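Rab GDP-dissociation inhibitor (Saccharomyces cerevisiae, PDB 2BCG) inhibits GDP release from the Rab GTPase Sec4, is essential in the yeast secretory pathway and extracts GDP-bound Ypt7 from vacuolar membranes. Local coordinates at residues K75-P88 against N355-S367. Residues are numbered along the deposited sequence; the frame is centred on the assembly and turned at random. Where two conformers were deposited one is given.
Sequences KFGKDRDWNVDLIP and NVCSKGHYLAIIS
The indole of W82 lies with one face over C357 and S358. From CB, which only grazes V356 O, the side chain runs with CG anti to its own carbonyl carbon (chi1 -67°), and this turns the ring back over the other segment. CD2 rests above C357 CA; CE3 and CZ3 meet C357 CB, which sits 3.6 Å from the centroid of the six-membered ring as a CH-pi contact, the sulfur standing farther off above the same face. CE2 sits over the backbone N of S358, a buried nitrogen with no partner in the model, and CZ2 touches S358 OG. At the rim CZ3 also meets L363 CD2, near the ring plane, while CH2 and CZ2 lie over a face of the H361 imidazole, the two planes inclined at 49°. On the pyrrole side NE1 donates in the ring plane to F76 O at 2.8 Å. S358 OG, 2.7 Å from F76 O, donates to this same oxygen from the opposite face of its carbonyl plane, so two bonds grip the end of helix 69-76. Replacing W82 by an alanine is likely to leave F76 O with a single donor, S358 OG, and to open a gap beside C357 and H361. H361 CE1 lies at the edge of the F76 ring, 3.8 Å from F76 CD1, the planes oblique. N83 N donates to V356 O at 2.9 Å, and N83 ND2 to N355 O at 2.9 Å, approaching nearly along the C=O axis, while N83 OD1 bonds a basic side chain of the other protein's chain. V84 CG2 on L363 CD1 (4.0 Å) and P88 CG on I365 CG2 (3.7 Å) link the strand 84-85 region to strand 362-369 of the large mixed sheet. F76, W82 and H361 form a buried aromatic cluster joining the end of helix 69-76 to the type II turn S358-H361 within the Rab GDI fold.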
loop_
_atom_site.group_PDB
_atom_site.type_symbol
_atom_site.label_atom_id
_atom_site.label_comp_id
_atom_site.label_asym_id
_atom_site.label_seq_id
_atom_site.Cartn_x
_atom_site.Cartn_y
_atom_site.Cartn_z
ATOM N N LYS A 75 15.123 -15.723 -17.324
ATOM C CA LYS A 75 13.757 -15.645 -17.850
ATOM C C LYS A 75 13.065 -14.335 -17.457
ATOM O O LYS A 75 12.326 -13.738 -18.250
ATOM C CB LYS A 75 12.959 -16.839 -17.321
ATOM C CG LYS A 75 11.861 -17.345 -18.218
ATOM C CD LYS A 75 11.343 -18.707 -17.745
ATOM C CE LYS A 75 12.271 -19.853 -18.160
ATOM N NZ LYS A 75 11.558 -21.165 -18.259
ATOM N N PHE A 76 13.313 -13.877 -16.231
ATOM C CA PHE A 76 12.497 -12.794 -15.674
ATOM C C PHE A 76 13.220 -11.574 -15.146
ATOM O O PHE A 76 12.573 -10.625 -14.706
ATOM C CB PHE A 76 11.615 -13.353 -14.566
ATOM C CG PHE A 76 10.666 -14.398 -15.039
ATOM C CD1 PHE A 76 9.660 -14.069 -15.939
ATOM C CD2 PHE A 76 10.768 -15.716 -14.576
ATOM C CE1 PHE A 76 8.766 -15.031 -16.389
ATOM C CE2 PHE A 76 9.846 -16.696 -15.020
ATOM C CZ PHE A 76 8.867 -16.343 -15.929
ATOM N N GLY A 77 14.555 -11.587 -15.184
ATOM C CA GLY A 77 15.338 -10.502 -14.596
ATOM C C GLY A 77 15.467 -10.590 -13.085
ATOM O O GLY A 77 15.141 -11.612 -12.467
ATOM N N LYS A 78 15.947 -9.495 -12.490
ATOM C CA LYS A 78 16.243 -9.431 -11.052
ATOM C C LYS A 78 14.998 -9.391 -10.145
ATOM O O LYS A 78 14.013 -8.713 -10.471
ATOM C CB LYS A 78 17.146 -8.219 -10.766
ATOM C CG LYS A 78 18.587 -8.356 -11.337
ATOM C CD LYS A 78 19.530 -9.015 -10.314
ATOM C CE LYS A 78 21.027 -8.798 -10.651
ATOM N NZ LYS A 78 21.635 -9.781 -11.633
ATOM N N ASP A 79 15.062 -10.124 -9.025
ATOM C CA ASP A 79 13.989 -10.225 -8.030
ATOM C C ASP A 79 13.539 -8.824 -7.605
ATOM O O ASP A 79 12.359 -8.601 -7.326
ATOM C CB ASP A 79 14.479 -10.988 -6.783
ATOM C CG ASP A 79 13.578 -12.171 -6.373
ATOM O OD1 ASP A 79 13.768 -12.660 -5.237
ATOM O OD2 ASP A 79 12.720 -12.642 -7.141
ATOM N N ARG A 80 14.476 -7.873 -7.558
ATOM C CA ARG A 80 14.144 -6.523 -7.065
ATOM C C ARG A 80 13.113 -5.793 -7.948
ATOM O O ARG A 80 12.438 -4.870 -7.483
ATOM C CB ARG A 80 15.403 -5.652 -6.884
ATOM C CG ARG A 80 16.365 -5.600 -8.085
ATOM C CD ARG A 80 17.615 -4.735 -7.752
ATOM N NE ARG A 80 18.113 -4.973 -6.392
ATOM C CZ ARG A 80 18.995 -5.911 -6.053
ATOM N NH1 ARG A 80 19.519 -6.711 -6.972
ATOM N NH2 ARG A 80 19.369 -6.048 -4.786
ATOM N N ASP A 81 12.999 -6.189 -9.213
ATOM C CA ASP A 81 12.045 -5.600 -10.137
ATOM C C ASP A 81 10.589 -6.085 -9.948
ATOM O O ASP A 81 9.657 -5.553 -10.574
ATOM C CB ASP A 81 12.431 -5.948 -11.582
ATOM C CG ASP A 81 13.622 -5.153 -12.091
ATOM O OD1 ASP A 81 13.944 -5.333 -13.299
ATOM O OD2 ASP A 81 14.221 -4.374 -11.310
ATOM N N TRP A 82 10.402 -7.100 -9.118
ATOM C CA TRP A 82 9.092 -7.764 -9.014
ATOM C C TRP A 82 8.442 -7.464 -7.664
ATOM O O TRP A 82 9.060 -7.707 -6.624
ATOM C CB TRP A 82 9.264 -9.275 -9.219
ATOM C CG TRP A 82 9.680 -9.638 -10.630
ATOM C CD1 TRP A 82 10.955 -9.611 -11.156
ATOM C CD2 TRP A 82 8.817 -10.042 -11.690
ATOM N NE1 TRP A 82 10.928 -9.955 -12.495
ATOM C CE2 TRP A 82 9.633 -10.267 -12.840
ATOM C CE3 TRP A 82 7.435 -10.273 -11.783
ATOM C CZ2 TRP A 82 9.095 -10.684 -14.059
ATOM C CZ3 TRP A 82 6.903 -10.686 -12.994
ATOM C CH2 TRP A 82 7.728 -10.889 -14.117
ATOM N N ASN A 83 7.205 -6.967 -7.711
ATOM C CA ASN A 83 6.410 -6.676 -6.512
ATOM C C ASN A 83 5.001 -7.129 -6.875
ATOM O O ASN A 83 4.203 -6.363 -7.400
ATOM C CB ASN A 83 6.391 -5.175 -6.202
ATOM C CG ASN A 83 7.768 -4.644 -5.888
ATOM O OD1 ASN A 83 8.308 -4.932 -4.820
ATOM N ND2 ASN A 83 8.363 -3.895 -6.830
ATOM N N VAL A 84 4.745 -8.402 -6.661
ATOM C CA VAL A 84 3.547 -9.017 -7.180
ATOM C C VAL A 84 2.475 -9.148 -6.108
ATOM O O VAL A 84 2.688 -9.848 -5.114
ATOM C CB VAL A 84 3.878 -10.416 -7.743
ATOM C CG1 VAL A 84 2.613 -11.077 -8.308
ATOM C CG2 VAL A 84 5.029 -10.334 -8.740
ATOM N N ASP A 85 1.348 -8.467 -6.316
ATOM C CA ASP A 85 0.218 -8.545 -5.378
ATOM C C ASP A 85 -0.238 -9.995 -5.231
ATOM O O ASP A 85 -0.438 -10.728 -6.221
ATOM C CB ASP A 85 -0.969 -7.729 -5.898
ATOM C CG ASP A 85 -0.665 -6.256 -6.039
ATOM O OD1 ASP A 85 0.241 -5.728 -5.350
ATOM O OD2 ASP A 85 -1.367 -5.622 -6.863
ATOM N N LEU A 86 -0.461 -10.406 -3.987
ATOM C CA LEU A 86 -1.093 -11.701 -3.763
ATOM C C LEU A 86 -2.616 -11.615 -3.940
ATOM O O LEU A 86 -3.261 -12.600 -4.290
ATOM C CB LEU A 86 -0.756 -12.176 -2.355
ATOM C CG LEU A 86 0.747 -12.471 -2.074
ATOM C CD1 LEU A 86 0.963 -12.802 -0.612
ATOM C CD2 LEU A 86 1.224 -13.642 -2.885
ATOM N N ILE A 87 -3.165 -10.417 -3.670
ATOM C CA ILE A 87 -4.605 -10.180 -3.742
ATOM C C ILE A 87 -4.887 -8.904 -4.557
ATOM O O ILE A 87 -4.516 -7.813 -4.121
ATOM C CB ILE A 87 -5.257 -10.076 -2.331
ATOM C CG1 ILE A 87 -5.021 -11.376 -1.571
ATOM C CG2 ILE A 87 -6.763 -9.710 -2.488
ATOM C CD1 ILE A 87 -5.659 -11.399 -0.182
ATOM N N PRO A 88 -5.525 -9.043 -5.733
ATOM C CA PRO A 88 -5.651 -7.869 -6.581
ATOM C C PRO A 88 -6.693 -6.863 -6.060
ATOM O O PRO A 88 -7.809 -7.232 -5.701
ATOM C CB PRO A 88 -6.052 -8.477 -7.937
ATOM C CG PRO A 88 -6.818 -9.710 -7.563
ATOM C CD PRO A 88 -6.145 -10.244 -6.339
ATOM N N ASN A 355 5.971 -0.482 -11.819
ATOM C CA ASN A 355 7.136 -1.014 -11.069
ATOM C C ASN A 355 6.839 -2.308 -10.312
ATOM O O ASN A 355 7.299 -2.508 -9.179
ATOM C CB ASN A 355 7.738 0.054 -10.126
ATOM C CG ASN A 355 8.313 1.257 -10.882
ATOM O OD1 ASN A 355 8.593 2.316 -10.279
ATOM N ND2 ASN A 355 8.503 1.105 -12.179
ATOM N N VAL A 356 6.027 -3.171 -10.922
ATOM C CA VAL A 356 5.681 -4.428 -10.282
ATOM C C VAL A 356 6.288 -5.645 -10.952
ATOM O O VAL A 356 6.209 -6.718 -10.412
ATOM C CB VAL A 356 4.151 -4.601 -10.172
ATOM C CG1 VAL A 356 3.595 -3.569 -9.174
ATOM C CG2 VAL A 356 3.496 -4.474 -11.560
ATOM N N CYS A 357 6.892 -5.467 -12.126
ATOM C CA CYS A 357 7.564 -6.558 -12.830
ATOM C C CYS A 357 8.666 -5.960 -13.690
ATOM O O CYS A 357 8.681 -4.755 -13.937
ATOM C CB CYS A 357 6.572 -7.405 -13.660
ATOM S SG CYS A 357 5.623 -6.466 -14.855
ATOM N N SER A 358 9.547 -6.815 -14.170
ATOM C CA SER A 358 10.636 -6.372 -15.020
ATOM C C SER A 358 10.107 -5.959 -16.398
ATOM O O SER A 358 8.984 -6.326 -16.829
ATOM C CB SER A 358 11.706 -7.476 -15.135
ATOM O OG SER A 358 11.153 -8.597 -15.795
ATOM N N LYS A 359 10.957 -5.225 -17.114
ATOM C CA LYS A 359 10.586 -4.637 -18.385
ATOM C C LYS A 359 9.980 -5.657 -19.362
ATOM O O LYS A 359 10.537 -6.752 -19.536
ATOM C CB LYS A 359 11.837 -4.043 -19.017
ATOM C CG LYS A 359 11.551 -3.330 -20.304
ATOM C CD LYS A 359 12.799 -2.614 -20.809
ATOM C CE LYS A 359 12.450 -1.704 -21.986
ATOM N NZ LYS A 359 11.508 -0.588 -21.602
ATOM N N GLY A 360 8.848 -5.296 -19.975
ATOM C CA GLY A 360 8.247 -6.112 -21.003
ATOM C C GLY A 360 7.226 -7.116 -20.498
ATOM O O GLY A 360 6.470 -7.706 -21.287
ATOM N N HIS A 361 7.207 -7.319 -19.186
ATOM C CA HIS A 361 6.220 -8.231 -18.622
ATOM C C HIS A 361 4.928 -7.534 -18.175
ATOM O O HIS A 361 4.870 -6.304 -17.980
ATOM C CB HIS A 361 6.843 -9.025 -17.463
ATOM C CG HIS A 361 8.002 -9.895 -17.888
ATOM N ND1 HIS A 361 7.838 -11.144 -18.456
ATOM C CD2 HIS A 361 9.345 -9.684 -17.841
ATOM C CE1 HIS A 361 9.024 -11.661 -18.748
ATOM N NE2 HIS A 361 9.955 -10.796 -18.385
ATOM N N TYR A 362 3.870 -8.344 -18.085
ATOM C CA TYR A 362 2.581 -7.904 -17.540
ATOM C C TYR A 362 2.199 -8.909 -16.499
ATOM O O TYR A 362 2.498 -10.096 -16.650
ATOM C CB TYR A 362 1.502 -7.814 -18.645
ATOM C CG TYR A 362 1.763 -6.699 -19.642
ATOM C CD1 TYR A 362 2.832 -6.780 -20.557
ATOM C CD2 TYR A 362 0.943 -5.567 -19.675
ATOM C CE1 TYR A 362 3.077 -5.745 -21.459
ATOM C CE2 TYR A 362 1.180 -4.540 -20.588
ATOM C CZ TYR A 362 2.256 -4.643 -21.461
ATOM O OH TYR A 362 2.501 -3.654 -22.373
ATOM N N LEU A 363 1.525 -8.419 -15.464
ATOM C CA LEU A 363 0.920 -9.280 -14.469
ATOM C C LEU A 363 -0.590 -9.218 -14.705
ATOM O O LEU A 363 -1.180 -8.152 -14.806
ATOM C CB LEU A 363 1.218 -8.776 -13.050
ATOM C CG LEU A 363 2.692 -8.854 -12.593
ATOM C CD1 LEU A 363 2.893 -8.150 -11.275
ATOM C CD2 LEU A 363 3.095 -10.318 -12.484
ATOM N N ALA A 364 -1.211 -10.376 -14.778
ATOM C CA ALA A 364 -2.663 -10.445 -14.963
ATOM C C ALA A 364 -3.163 -11.370 -13.893
ATOM O O ALA A 364 -2.845 -12.578 -13.897
ATOM C CB ALA A 364 -3.004 -10.986 -16.337
ATOM N N ILE A 365 -3.886 -10.805 -12.936
ATOM C CA ILE A 365 -4.374 -11.612 -11.843
ATOM C C ILE A 365 -5.879 -11.813 -12.011
ATOM O O ILE A 365 -6.652 -10.859 -12.054
ATOM C CB ILE A 365 -4.089 -10.973 -10.490
ATOM C CG1 ILE A 365 -2.580 -10.661 -10.362
ATOM C CG2 ILE A 365 -4.553 -11.929 -9.396
ATOM C CD1 ILE A 365 -2.178 -10.115 -8.968
ATOM N N ILE A 366 -6.272 -13.063 -12.169
ATOM C CA ILE A 366 -7.662 -13.422 -12.440
ATOM C C ILE A 366 -8.251 -13.897 -11.118
ATOM O O ILE A 366 -7.601 -14.659 -10.378
ATOM C CB ILE A 366 -7.756 -14.573 -13.464
ATOM C CG1 ILE A 366 -7.140 -14.171 -14.831
ATOM C CG2 ILE A 366 -9.202 -15.013 -13.642
ATOM C CD1 ILE A 366 -6.822 -15.397 -15.682
ATOM N N SER A 367 -9.480 -13.498 -10.825
ATOM C CA SER A 367 -10.097 -13.995 -9.589
ATOM C C SER A 367 -11.595 -14.121 -9.704
ATOM O O SER A 367 -12.245 -13.380 -10.439
ATOM C CB SER A 367 -9.714 -13.127 -8.410
ATOM O OG SER A 367 -10.325 -11.889 -8.504
HETATM O O HOH W 1 12.887 -10.429 -18.113
HETATM O O HOH W 2 13.082 -4.085 -15.610
#